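Local coordinates for acyl-coenzyme A oxidase 3 (Yarrowia lipolytica, PDB 5YS9), which oxidises acyl-CoA substrates of different chain lengths to trans-2-enoyl-CoA with FAD as cofactor, passing electrons to oxygen to give hydrogen peroxide, at residues S317-T322 / G442-D447; I323-A328 / G632-F637; A646-Y651 / K657-K662. All coordinates share one frame; numbering follows the deposited sequence.

Contact 1: S317-T322 / G442-D447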
ATOM      1  N   SER A 317      13.556   0.373  -4.622  1.00 31.61           N
ATOM      2  CA  SER A 317      12.769  -0.187  -5.705  1.00 31.42           C
ATOM      3  C   SER A 317      13.455  -1.319  -6.477  1.00 32.75           C
ATOM      4  O   SER A 317      12.795  -2.305  -6.807  1.00 32.59           O
ATOM      5  CB  SER A 317      12.342   0.900  -6.697  1.00 31.03           C
ATOM      6  OG  SER A 317      11.385   1.745  -6.107  1.00 32.07           O
ATOM      7  N   GLN A 318      14.744  -1.148  -6.772  1.00 30.77           N
ATOM      8  CA  GLN A 318      15.523  -2.113  -7.538  1.00 32.16           C
ATOM      9  C   GLN A 318      15.515  -3.533  -6.928  1.00 33.57           C
ATOM     10  O   GLN A 318      15.618  -4.562  -7.638  1.00 30.75           O
ATOM     11  CB  GLN A 318      16.966  -1.621  -7.695  1.00 33.14           C
ATOM     12  CG  GLN A 318      17.696  -1.426  -6.371  1.00 35.49           C
ATOM     13  CD  GLN A 318      19.178  -1.087  -6.501  1.00 33.84           C
ATOM     14  OE1 GLN A 318      19.748  -1.105  -7.564  1.00 32.94           O
ATOM     15  NE2 GLN A 318      19.793  -0.798  -5.388  1.00 33.95           N
ATOM     16  N   ARG A 319      15.404  -3.583  -5.613  1.00 34.44           N
ATOM     17  CA  ARG A 319      15.406  -4.844  -4.886  1.00 34.90           C
ATOM     18  C   ARG A 319      14.128  -5.612  -5.232  1.00 32.14           C
ATOM     19  O   ARG A 319      14.178  -6.775  -5.630  1.00 26.38           O
ATOM     20  CB  ARG A 319      15.492  -4.555  -3.397  1.00 34.43           C
ATOM     21  CG  ARG A 319      15.733  -5.754  -2.487  1.00 36.33           C
ATOM     22  CD  ARG A 319      15.511  -5.368  -1.013  1.00 36.69           C
ATOM     23  NE  ARG A 319      15.033  -6.505  -0.222  1.00 36.29           N
ATOM     24  CZ  ARG A 319      14.542  -6.441   1.011  1.00 34.03           C
ATOM     25  NH1 ARG A 319      14.417  -5.283   1.648  1.00 30.78           N
ATOM     26  NH2 ARG A 319      14.149  -7.571   1.595  1.00 33.71           N
ATOM     27  N   PHE A 320      13.000  -4.982  -5.002  1.00 31.20           N
ATOM     28  CA  PHE A 320      11.710  -5.591  -5.240  1.00 33.94           C
ATOM     29  C   PHE A 320      11.346  -5.864  -6.684  1.00 36.57           C
ATOM     30  O   PHE A 320      10.762  -6.876  -6.998  1.00 41.65           O
ATOM     31  CB  PHE A 320      10.653  -4.891  -4.405  1.00 31.61           C
ATOM     32  CG  PHE A 320      10.954  -4.989  -2.952  1.00 30.63           C
ATOM     33  CD1 PHE A 320      10.694  -6.151  -2.274  1.00 29.63           C
ATOM     34  CD2 PHE A 320      11.612  -3.980  -2.303  1.00 30.94           C
ATOM     35  CE1 PHE A 320      11.016  -6.275  -0.952  1.00 33.81           C
ATOM     36  CE2 PHE A 320      11.946  -4.100  -0.983  1.00 30.96           C
ATOM     37  CZ  PHE A 320      11.648  -5.252  -0.307  1.00 33.38           C
ATOM     38  N   ILE A 321      11.715  -4.952  -7.557  1.00 35.66           N
ATOM     39  CA  ILE A 321      11.557  -5.176  -8.968  1.00 35.89           C
ATOM     40  C   ILE A 321      12.418  -6.343  -9.403  1.00 33.42           C
ATOM     41  O   ILE A 321      12.026  -7.103 -10.256  1.00 33.79           O
ATOM     42  CB  ILE A 321      11.783  -3.906  -9.810  1.00 36.73           C
ATOM     43  CG1 ILE A 321      11.144  -4.064 -11.175  1.00 36.86           C
ATOM     44  CG2 ILE A 321      13.251  -3.617 -10.002  1.00 38.53           C
ATOM     45  CD1 ILE A 321       9.647  -4.147 -11.161  1.00 36.54           C
ATOM     46  N   THR A 322      13.608  -6.462  -8.839  1.00 32.63           N
ATOM     47  CA  THR A 322      14.416  -7.634  -9.096  1.00 32.52           C
ATOM     48  C   THR A 322      13.811  -8.921  -8.558  1.00 32.45           C
ATOM     49  O   THR A 322      13.769  -9.911  -9.252  1.00 35.17           O
ATOM     50  CB  THR A 322      15.858  -7.474  -8.599  1.00 33.19           C
ATOM     51  OG1 THR A 322      16.447  -6.342  -9.214  1.00 31.47           O
ATOM     52  CG2 THR A 322      16.665  -8.660  -8.961  1.00 34.68           C
ATOM     53  N   GLY A 442       6.299  -7.155   2.840  1.00 32.65           N
ATOM     54  CA  GLY A 442       5.465  -6.670   3.965  1.00 26.88           C
ATOM     55  C   GLY A 442       6.236  -5.668   4.783  1.00 25.84           C
ATOM     56  O   GLY A 442       5.794  -4.505   4.962  1.00 25.95           O
ATOM     57  N   GLN A 443       7.420  -6.088   5.219  1.00 25.11           N
ATOM     58  CA  GLN A 443       8.266  -5.260   6.069  1.00 27.14           C
ATOM     59  C   GLN A 443       8.822  -4.009   5.310  1.00 29.18           C
ATOM     60  O   GLN A 443       8.754  -2.837   5.792  1.00 29.51           O
ATOM     61  CB  GLN A 443       9.403  -6.063   6.739  1.00 25.76           C
ATOM     62  CG  GLN A 443       9.900  -5.405   8.033  1.00 27.98           C
ATOM     63  CD  GLN A 443       8.770  -5.052   9.083  1.00 30.79           C
ATOM     64  OE1 GLN A 443       8.411  -3.865   9.232  1.00 35.65           O
ATOM     65  NE2 GLN A 443       8.257  -6.044   9.814  1.00 26.57           N
ATOM     66  N   ALA A 444       9.332  -4.233   4.114  1.00 28.02           N
ATOM     67  CA  ALA A 444       9.743  -3.120   3.293  1.00 28.24           C
ATOM     68  C   ALA A 444       8.597  -2.075   3.060  1.00 27.83           C
ATOM     69  O   ALA A 444       8.820  -0.888   3.156  1.00 27.31           O
ATOM     70  CB  ALA A 444      10.240  -3.673   1.999  1.00 29.98           C
ATOM     71  N   TYR A 445       7.391  -2.519   2.766  1.00 28.46           N
ATOM     72  CA  TYR A 445       6.320  -1.572   2.535  1.00 29.57           C
ATOM     73  C   TYR A 445       5.980  -0.731   3.770  1.00 31.03           C
ATOM     74  O   TYR A 445       5.842   0.473   3.706  1.00 30.01           O
ATOM     75  CB  TYR A 445       5.083  -2.299   2.026  1.00 28.85           C
ATOM     76  CG  TYR A 445       3.995  -1.365   1.635  1.00 29.45           C
ATOM     77  CD1 TYR A 445       3.997  -0.752   0.404  1.00 31.48           C
ATOM     78  CD2 TYR A 445       2.986  -1.057   2.514  1.00 31.79           C
ATOM     79  CE1 TYR A 445       3.010   0.131   0.053  1.00 30.12           C
ATOM     80  CE2 TYR A 445       1.998  -0.174   2.174  1.00 33.39           C
ATOM     81  CZ  TYR A 445       2.022   0.420   0.944  1.00 37.21           C
ATOM     82  OH  TYR A 445       1.040   1.301   0.606  1.00 42.06           O
ATOM     83  N   ALA A 446       5.889  -1.396   4.898  1.00 29.24           N
ATOM     84  CA  ALA A 446       5.663  -0.772   6.200  1.00 28.33           C
ATOM     85  C   ALA A 446       6.773   0.158   6.569  1.00 27.69           C
ATOM     86  O   ALA A 446       6.521   1.192   7.143  1.00 31.44           O
ATOM     87  CB  ALA A 446       5.544  -1.847   7.279  1.00 30.74           C
ATOM     88  N   ASP A 447       8.012  -0.244   6.350  1.00 32.49           N
ATOM     89  CA  ASP A 447       9.149   0.634   6.585  1.00 31.70           C
ATOM     90  C   ASP A 447       9.253   1.826   5.634  1.00 31.95           C
ATOM     91  O   ASP A 447       9.594   2.917   6.037  1.00 30.93           O
ATOM     92  CB  ASP A 447      10.456  -0.153   6.586  1.00 32.65           C
ATOM     93  CG  ASP A 447      10.593  -1.069   7.772  1.00 34.45           C
ATOM     94  OD1 ASP A 447       9.789  -0.995   8.696  1.00 36.67           O
ATOM     95  OD2 ASP A 447      11.514  -1.883   7.780  1.00 34.25           O
TER

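Contact 2: I323-A328 / G632-F637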
ATOM      1  N   ILE A 323      13.298  -8.899  -7.340  1.00 34.72           N
ATOM      2  CA  ILE A 323      12.582 -10.083  -6.782  1.00 30.53           C
ATOM      3  C   ILE A 323      11.435 -10.525  -7.703  1.00 28.40           C
ATOM      4  O   ILE A 323      11.364 -11.729  -8.107  1.00 27.12           O
ATOM      5  CB  ILE A 323      12.066  -9.826  -5.352  1.00 30.40           C
ATOM      6  CG1 ILE A 323      13.258  -9.775  -4.387  1.00 29.00           C
ATOM      7  CG2 ILE A 323      11.065 -10.899  -4.917  1.00 30.01           C
ATOM      8  CD1 ILE A 323      12.912  -9.055  -3.093  1.00 31.39           C
ATOM      9  N   ALA A 324      10.570  -9.569  -8.058  1.00 26.75           N
ATOM     10  CA  ALA A 324       9.359  -9.915  -8.868  1.00 28.38           C
ATOM     11  C   ALA A 324       9.692 -10.436 -10.234  1.00 28.90           C
ATOM     12  O   ALA A 324       9.034 -11.369 -10.682  1.00 33.21           O
ATOM     13  CB  ALA A 324       8.411  -8.747  -9.007  1.00 28.06           C
ATOM     14  N   LEU A 325      10.702  -9.840 -10.882  1.00 30.75           N
ATOM     15  CA  LEU A 325      11.098 -10.221 -12.253  1.00 32.60           C
ATOM     16  C   LEU A 325      11.766 -11.591 -12.351  1.00 32.44           C
ATOM     17  O   LEU A 325      11.495 -12.354 -13.281  1.00 32.74           O
ATOM     18  CB  LEU A 325      11.984  -9.143 -12.889  1.00 31.36           C
ATOM     19  CG  LEU A 325      11.170  -7.930 -13.363  1.00 32.18           C
ATOM     20  CD1 LEU A 325      12.018  -6.757 -13.833  1.00 32.04           C
ATOM     21  CD2 LEU A 325      10.180  -8.320 -14.457  1.00 32.56           C
ATOM     22  N   ARG A 326      12.644 -11.892 -11.405  1.00 33.34           N
ATOM     23  CA  ARG A 326      13.267 -13.214 -11.345  1.00 33.54           C
ATOM     24  C   ARG A 326      12.242 -14.285 -11.071  1.00 34.31           C
ATOM     25  O   ARG A 326      12.227 -15.311 -11.771  1.00 34.07           O
ATOM     26  CB  ARG A 326      14.370 -13.277 -10.288  1.00 33.37           C
ATOM     27  CG  ARG A 326      15.639 -12.605 -10.742  1.00 30.54           C
ATOM     28  CD  ARG A 326      16.641 -12.563  -9.617  1.00 28.77           C
ATOM     29  NE  ARG A 326      17.754 -11.735 -10.043  1.00 31.50           N
ATOM     30  CZ  ARG A 326      18.857 -11.456  -9.340  1.00 29.61           C
ATOM     31  NH1 ARG A 326      19.012 -11.901  -8.103  1.00 28.34           N
ATOM     32  NH2 ARG A 326      19.789 -10.670  -9.896  1.00 29.23           N
ATOM     33  N   TYR A 327      11.380 -14.055 -10.070  1.00 32.84           N
ATOM     34  CA  TYR A 327      10.201 -14.912  -9.889  1.00 30.71           C
ATOM     35  C   TYR A 327       9.437 -15.073 -11.183  1.00 31.39           C
ATOM     36  O   TYR A 327       9.163 -16.178 -11.620  1.00 34.87           O
ATOM     37  CB  TYR A 327       9.233 -14.354  -8.851  1.00 30.87           C
ATOM     38  CG  TYR A 327       8.108 -15.296  -8.498  1.00 28.09           C
ATOM     39  CD1 TYR A 327       8.369 -16.524  -7.918  1.00 28.33           C
ATOM     40  CD2 TYR A 327       6.811 -14.956  -8.719  1.00 30.44           C
ATOM     41  CE1 TYR A 327       7.362 -17.409  -7.621  1.00 29.73           C
ATOM     42  CE2 TYR A 327       5.791 -15.835  -8.425  1.00 33.14           C
ATOM     43  CZ  TYR A 327       6.073 -17.068  -7.861  1.00 32.66           C
ATOM     44  OH  TYR A 327       5.051 -17.938  -7.514  1.00 35.92           O
ATOM     45  N   ALA A 328       9.114 -13.971 -11.827  1.00 32.00           N
ATOM     46  CA  ALA A 328       8.361 -14.051 -13.070  1.00 31.05           C
ATOM     47  C   ALA A 328       9.004 -14.940 -14.168  1.00 30.84           C
ATOM     48  O   ALA A 328       8.277 -15.528 -14.985  1.00 30.37           O
ATOM     49  CB  ALA A 328       8.135 -12.647 -13.583  1.00 31.60           C
ATOM     50  N   GLY A 632      19.450  -9.011 -17.898  1.00 36.13           N
ATOM     51  CA  GLY A 632      20.483  -7.999 -17.929  1.00 32.97           C
ATOM     52  C   GLY A 632      20.167  -6.710 -17.198  1.00 34.44           C
ATOM     53  O   GLY A 632      20.969  -6.220 -16.431  1.00 34.48           O
ATOM     54  N   TYR A 633      18.973  -6.181 -17.397  1.00 38.14           N
ATOM     55  CA  TYR A 633      18.578  -4.970 -16.703  1.00 40.71           C
ATOM     56  C   TYR A 633      18.603  -5.142 -15.161  1.00 40.16           C
ATOM     57  O   TYR A 633      19.012  -4.225 -14.444  1.00 39.22           O
ATOM     58  CB  TYR A 633      17.178  -4.574 -17.122  1.00 40.07           C
ATOM     59  CG  TYR A 633      16.998  -4.097 -18.549  1.00 40.58           C
ATOM     60  CD1 TYR A 633      17.658  -2.968 -19.011  1.00 43.99           C
ATOM     61  CD2 TYR A 633      16.090  -4.720 -19.404  1.00 39.98           C
ATOM     62  CE1 TYR A 633      17.456  -2.481 -20.300  1.00 40.55           C
ATOM     63  CE2 TYR A 633      15.877  -4.240 -20.675  1.00 42.92           C
ATOM     64  CZ  TYR A 633      16.580  -3.120 -21.115  1.00 40.32           C
ATOM     65  OH  TYR A 633      16.381  -2.635 -22.364  1.00 34.87           O
ATOM     66  N   THR A 634      18.159  -6.308 -14.674  1.00 39.48           N
ATOM     67  CA  THR A 634      18.028  -6.573 -13.221  1.00 38.72           C
ATOM     68  C   THR A 634      19.351  -6.978 -12.593  1.00 37.21           C
ATOM     69  O   THR A 634      19.666  -6.536 -11.480  1.00 37.38           O
ATOM     70  CB  THR A 634      16.981  -7.637 -12.933  1.00 35.71           C
ATOM     71  OG1 THR A 634      17.204  -8.740 -13.803  1.00 36.81           O
ATOM     72  CG2 THR A 634      15.637  -7.107 -13.216  1.00 37.42           C
ATOM     73  N   ASP A 635      20.134  -7.786 -13.310  1.00 35.19           N
ATOM     74  CA  ASP A 635      21.493  -8.128 -12.849  1.00 35.48           C
ATOM     75  C   ASP A 635      22.380  -6.924 -12.831  1.00 35.21           C
ATOM     76  O   ASP A 635      23.322  -6.928 -12.035  1.00 30.58           O
ATOM     77  CB  ASP A 635      22.177  -9.197 -13.705  1.00 36.58           C
ATOM     78  CG  ASP A 635      21.636 -10.601 -13.454  1.00 37.51           C
ATOM     79  OD1 ASP A 635      20.937 -10.870 -12.432  1.00 34.95           O
ATOM     80  OD2 ASP A 635      21.928 -11.452 -14.304  1.00 38.87           O
ATOM     81  N   ALA A 636      22.085  -5.912 -13.679  1.00 33.29           N
ATOM     82  CA  ALA A 636      22.840  -4.640 -13.669  1.00 35.09           C
ATOM     83  C   ALA A 636      22.876  -3.875 -12.329  1.00 38.95           C
ATOM     84  O   ALA A 636      23.864  -3.120 -12.068  1.00 38.22           O
ATOM     85  CB  ALA A 636      22.374  -3.714 -14.771  1.00 33.39           C
ATOM     86  N   PHE A 637      21.855  -4.080 -11.477  1.00 37.01           N
ATOM     87  CA  PHE A 637      21.847  -3.465 -10.131  1.00 33.98           C
ATOM     88  C   PHE A 637      22.951  -4.013  -9.218  1.00 35.98           C
ATOM     89  O   PHE A 637      23.330  -3.358  -8.272  1.00 43.83           O
ATOM     90  CB  PHE A 637      20.536  -3.675  -9.435  1.00 32.82           C
ATOM     91  CG  PHE A 637      19.336  -3.155 -10.175  1.00 33.87           C
ATOM     92  CD1 PHE A 637      19.234  -1.811 -10.536  1.00 36.20           C
ATOM     93  CD2 PHE A 637      18.246  -3.992 -10.417  1.00 33.33           C
ATOM     94  CE1 PHE A 637      18.074  -1.341 -11.185  1.00 39.43           C
ATOM     95  CE2 PHE A 637      17.083  -3.526 -11.044  1.00 34.77           C
ATOM     96  CZ  PHE A 637      17.001  -2.205 -11.443  1.00 34.98           C
TER

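Contact 3: A646-Y651 / K657-K662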
ATOM      1  N   ALA A 646      15.447 -12.129   0.061  1.00 31.55           N
ATOM      2  CA  ALA A 646      14.229 -12.859  -0.203  1.00 28.99           C
ATOM      3  C   ALA A 646      14.586 -14.112  -0.974  1.00 28.88           C
ATOM      4  O   ALA A 646      15.280 -14.027  -1.965  1.00 34.11           O
ATOM      5  CB  ALA A 646      13.265 -11.996  -0.980  1.00 27.97           C
ATOM      6  N   PRO A 647      14.083 -15.266  -0.576  1.00 27.23           N
ATOM      7  CA  PRO A 647      14.447 -16.523  -1.228  1.00 27.74           C
ATOM      8  C   PRO A 647      14.054 -16.625  -2.691  1.00 29.73           C
ATOM      9  O   PRO A 647      14.795 -17.165  -3.477  1.00 35.85           O
ATOM     10  CB  PRO A 647      13.689 -17.573  -0.428  1.00 28.65           C
ATOM     11  CG  PRO A 647      12.929 -16.857   0.608  1.00 28.05           C
ATOM     12  CD  PRO A 647      13.481 -15.487   0.735  1.00 29.12           C
ATOM     13  N   ILE A 648      12.882 -16.135  -3.036  1.00 30.66           N
ATOM     14  CA  ILE A 648      12.389 -16.194  -4.399  1.00 29.85           C
ATOM     15  C   ILE A 648      13.157 -15.271  -5.347  1.00 29.37           C
ATOM     16  O   ILE A 648      13.089 -15.418  -6.546  1.00 30.02           O
ATOM     17  CB  ILE A 648      10.861 -15.992  -4.464  1.00 30.74           C
ATOM     18  CG1 ILE A 648      10.464 -14.602  -3.997  1.00 28.77           C
ATOM     19  CG2 ILE A 648      10.155 -17.048  -3.632  1.00 29.53           C
ATOM     20  CD1 ILE A 648       9.003 -14.301  -4.180  1.00 29.29           C
ATOM     21  N   GLY A 649      13.854 -14.294  -4.787  1.00 28.47           N
ATOM     22  CA  GLY A 649      14.677 -13.377  -5.547  1.00 29.41           C
ATOM     23  C   GLY A 649      16.173 -13.635  -5.669  1.00 30.41           C
ATOM     24  O   GLY A 649      16.891 -12.790  -6.159  1.00 30.34           O
ATOM     25  N   ASN A 650      16.657 -14.774  -5.200  1.00 30.89           N
ATOM     26  CA  ASN A 650      18.101 -15.076  -5.270  1.00 33.09           C
ATOM     27  C   ASN A 650      18.627 -15.153  -6.706  1.00 30.22           C
ATOM     28  O   ASN A 650      17.854 -15.453  -7.671  1.00 31.80           O
ATOM     29  CB  ASN A 650      18.461 -16.359  -4.504  1.00 32.35           C
ATOM     30  CG  ASN A 650      18.270 -16.222  -2.999  1.00 33.71           C
ATOM     31  OD1 ASN A 650      18.260 -15.116  -2.442  1.00 34.02           O
ATOM     32  ND2 ASN A 650      18.103 -17.365  -2.329  1.00 34.86           N
ATOM     33  N   TYR A 651      19.916 -14.919  -6.853  1.00 28.67           N
ATOM     34  CA  TYR A 651      20.543 -14.795  -8.147  1.00 29.08           C
ATOM     35  C   TYR A 651      20.409 -16.054  -8.994  1.00 33.67           C
ATOM     36  O   TYR A 651      20.119 -15.976 -10.170  1.00 28.23           O
ATOM     37  CB  TYR A 651      22.021 -14.484  -7.941  1.00 28.77           C
ATOM     38  CG  TYR A 651      22.793 -14.313  -9.210  1.00 32.43           C
ATOM     39  CD1 TYR A 651      22.910 -13.080  -9.798  1.00 29.32           C
ATOM     40  CD2 TYR A 651      23.402 -15.382  -9.822  1.00 32.90           C
ATOM     41  CE1 TYR A 651      23.605 -12.911 -10.958  1.00 29.55           C
ATOM     42  CE2 TYR A 651      24.100 -15.218 -10.988  1.00 34.51           C
ATOM     43  CZ  TYR A 651      24.194 -13.974 -11.548  1.00 34.43           C
ATOM     44  OH  TYR A 651      24.888 -13.791 -12.704  1.00 36.74           O
ATOM     45  N   LYS A 657      13.426 -24.082  -3.964  1.00 33.94           N
ATOM     46  CA  LYS A 657      14.404 -24.692  -3.078  1.00 36.50           C
ATOM     47  C   LYS A 657      14.805 -23.723  -1.953  1.00 36.16           C
ATOM     48  O   LYS A 657      14.829 -24.107  -0.804  1.00 37.61           O
ATOM     49  CB  LYS A 657      15.609 -25.125  -3.878  1.00 41.85           C
ATOM     50  CG  LYS A 657      16.620 -25.953  -3.114  1.00 48.25           C
ATOM     51  CD  LYS A 657      17.641 -26.550  -4.070  1.00 52.63           C
ATOM     52  CE  LYS A 657      18.000 -27.973  -3.681  1.00 59.55           C
ATOM     53  NZ  LYS A 657      19.099 -28.451  -4.557  1.00 62.97           N
ATOM     54  N   HIS A 658      15.115 -22.472  -2.271  1.00 32.12           N
ATOM     55  CA  HIS A 658      15.552 -21.533  -1.230  1.00 33.82           C
ATOM     56  C   HIS A 658      14.417 -21.132  -0.251  1.00 32.70           C
ATOM     57  O   HIS A 658      14.625 -21.102   0.941  1.00 32.26           O
ATOM     58  CB  HIS A 658      16.146 -20.271  -1.841  1.00 33.77           C
ATOM     59  CG  HIS A 658      17.369 -20.526  -2.655  1.00 36.54           C
ATOM     60  ND1 HIS A 658      18.522 -21.062  -2.116  1.00 34.27           N
ATOM     61  CD2 HIS A 658      17.621 -20.313  -3.973  1.00 34.46           C
ATOM     62  CE1 HIS A 658      19.416 -21.210  -3.085  1.00 33.04           C
ATOM     63  NE2 HIS A 658      18.898 -20.748  -4.214  1.00 35.05           N
ATOM     64  N   TYR A 659      13.249 -20.826  -0.805  1.00 33.07           N
ATOM     65  CA  TYR A 659      12.005 -20.556  -0.088  1.00 32.12           C
ATOM     66  C   TYR A 659      11.640 -21.664   0.876  1.00 31.95           C
ATOM     67  O   TYR A 659      11.429 -21.406   2.063  1.00 32.38           O
ATOM     68  CB  TYR A 659      10.883 -20.434  -1.128  1.00 34.29           C
ATOM     69  CG  TYR A 659       9.544 -19.920  -0.693  1.00 33.16           C
ATOM     70  CD1 TYR A 659       9.396 -19.047   0.360  1.00 33.22           C
ATOM     71  CD2 TYR A 659       8.438 -20.215  -1.432  1.00 36.14           C
ATOM     72  CE1 TYR A 659       8.163 -18.551   0.706  1.00 34.77           C
ATOM     73  CE2 TYR A 659       7.194 -19.714  -1.099  1.00 35.80           C
ATOM     74  CZ  TYR A 659       7.056 -18.867  -0.042  1.00 34.97           C
ATOM     75  OH  TYR A 659       5.810 -18.345   0.295  1.00 37.66           O
ATOM     76  N   PHE A 660      11.604 -22.907   0.404  1.00 32.66           N
ATOM     77  CA  PHE A 660      11.365 -24.031   1.339  1.00 34.84           C
ATOM     78  C   PHE A 660      12.501 -24.107   2.406  1.00 33.52           C
ATOM     79  O   PHE A 660      12.223 -24.401   3.588  1.00 31.12           O
ATOM     80  CB  PHE A 660      11.193 -25.362   0.579  1.00 33.62           C
ATOM     81  CG  PHE A 660      10.714 -26.540   1.421  1.00 32.25           C
ATOM     82  CD1 PHE A 660       9.425 -26.575   1.929  1.00 35.67           C
ATOM     83  CD2 PHE A 660      11.525 -27.641   1.628  1.00 33.21           C
ATOM     84  CE1 PHE A 660       8.943 -27.668   2.651  1.00 34.87           C
ATOM     85  CE2 PHE A 660      11.085 -28.731   2.364  1.00 36.22           C
ATOM     86  CZ  PHE A 660       9.777 -28.750   2.867  1.00 39.73           C
ATOM     87  N   ALA A 661      13.743 -23.815   1.995  1.00 28.01           N
ATOM     88  CA  ALA A 661      14.862 -23.839   2.926  1.00 28.19           C
ATOM     89  C   ALA A 661      14.683 -22.802   3.999  1.00 30.19           C
ATOM     90  O   ALA A 661      14.967 -23.087   5.154  1.00 30.77           O
ATOM     91  CB  ALA A 661      16.219 -23.652   2.218  1.00 26.43           C
ATOM     92  N   LYS A 662      14.205 -21.607   3.607  1.00 32.70           N
ATOM     93  CA  LYS A 662      14.160 -20.422   4.492  1.00 34.07           C
ATOM     94  C   LYS A 662      13.071 -20.625   5.548  1.00 32.27           C
ATOM     95  O   LYS A 662      13.282 -20.399   6.747  1.00 33.72           O
ATOM     96  CB  LYS A 662      13.921 -19.124   3.678  1.00 34.92           C
ATOM     97  CG  LYS A 662      14.791 -17.941   4.081  1.00 35.60           C
ATOM     98  CD  LYS A 662      14.536 -17.526   5.493  1.00 36.18           C
ATOM     99  CE  LYS A 662      15.297 -16.244   5.886  1.00 38.81           C
ATOM    100  NZ  LYS A 662      16.769 -16.382   5.874  1.00 38.97           N
TER

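Contact 1: S317-T322 / G442-D447
Within the C-alpha1 helical domain of the acyl-CoA oxidase fold, long helix 300-330 meets short helix 441-448 through F320 and A444. F320 CA and A444 CA lie 9.1 Å apart. The outer end of the F320 ring faces the A444 methyl. The modelled approach of the ring to this methyl is too close to be reliable, so its fine geometry is doubtful. F320 CG lies anti to its carbonyl carbon (chi1 -60°), which sends the ring across to helix 441-448, where it also meets the ring of F441.

R319 runs out beside F320. F320 CZ lies over the centre of one face of the R319 guanidinium. R319 NH1 comes to 4.5 Å from A444 CB. The polar end of R319 is held elsewhere: NE bonds to I644 O, and weaker bonds run from NH1 to I113 O and from NH2 to Y74 OH. On helix 441-448, Y445 meets Y445 of the second subunit.

No hydrogen bond joins the two segments. The join is apolar and small, and the buried arginine charge is probably offset mainly by I644 O.

Contact 2: I323-A328 / G632-F637
R326 NH2 and D635 OD1 form a salt bridge at 2.8 Å. As a hydrogen bond it is weak, because the N-H...O angle is only 121°. The guanidinium and carboxylate planes stand 68° apart, so the two groups do not pair flat, and one nitrogen does the work. The side chain of R326 is extended from CG to NE and crosses that of D635 at about a right angle. Both charged groups have second partners. D635 OD2 makes a salt bridge to R31 NE, and R326 NH1 has a partner in the 646-651 loop. The carboxylate therefore has two arginine partners, which would be expected to keep it ionised.

The contact joins helix 300-330, in the C-alpha1 region, to helix 630-635, in the C-terminal acyl-CoA oxidase region of this chain. Beside the salt bridge the packing is apolar. T634 CG2 touches L325 CD1 at 3.7 Å and lies 4.2 Å from L325 CB. T634 OG1 sits between the backbone N and the carbonyl carbon (chi1 48°), which leaves CG2 anti to the carbonyl carbon and facing L325. T634 OG1 turns back to its own helix and bonds to V630 O. L325 also packs on L355 of helix 349-385. One turn further along helix 300-330, the A328 backbone bonds to that of I346.

Contact 3: A646-Y651 / K657-K662
The apolar packing centres on P647, whose ring lies against the backbone of helix 655-666. P647 CB is 3.3 Å from Y659 N and 4.1 Å from Y659 CB. P647 CG also touches K662 CB at 3.9 Å. The K662 chain then bends away, and NZ bonds to S71 OG.

The flat groups are covered from the loop. I648 CG2 sits over one face of the Y659 ring, 4.1 Å above its plane and offset toward the rim. With Y659 CG anti to the backbone N (chi1 -169°), the ring is set alongside I648, and the two side chains point the same way. The Y659 ring also meets that of H433 in the same chain and that of W199 of the second subunit.

N650 brings its amide over one face of the H658 imidazole. The amide and ring planes are 72° apart, and N650 CB lies 4.1 Å from H658 CD2.

No hydrogen bond crosses the contact. H658 NE2 bonds instead to D652 OD1, in the link between the segments.

This is local packing of a loop on the helix that follows it, in the C-terminal region of an acyl-CoA oxidase, at the subunit interface and near FAD.

How the contacts relate
Contacts 1 and 2 use successive parts of helix 300-330, and their centres are about 13 Å apart. F637 of contact 2 packs back onto contact 1, where F637 CE2 is 4.0 Å from I321 CG2. Contact 2 also reaches contact 3, about 14 Å away between centres. R326 NH1 probably bonds to G649 O at 3.0 Å, and I323 CD1 packs on A646 CB at 3.6 Å. Contacts 1 and 3 do not touch, but both reach the second subunit. The side chain of F320 is about 14 Å from a bound FAD, that of L325 about 11 Å from a bound FAD, and that of Y659 about 8 Å from a bound FAD.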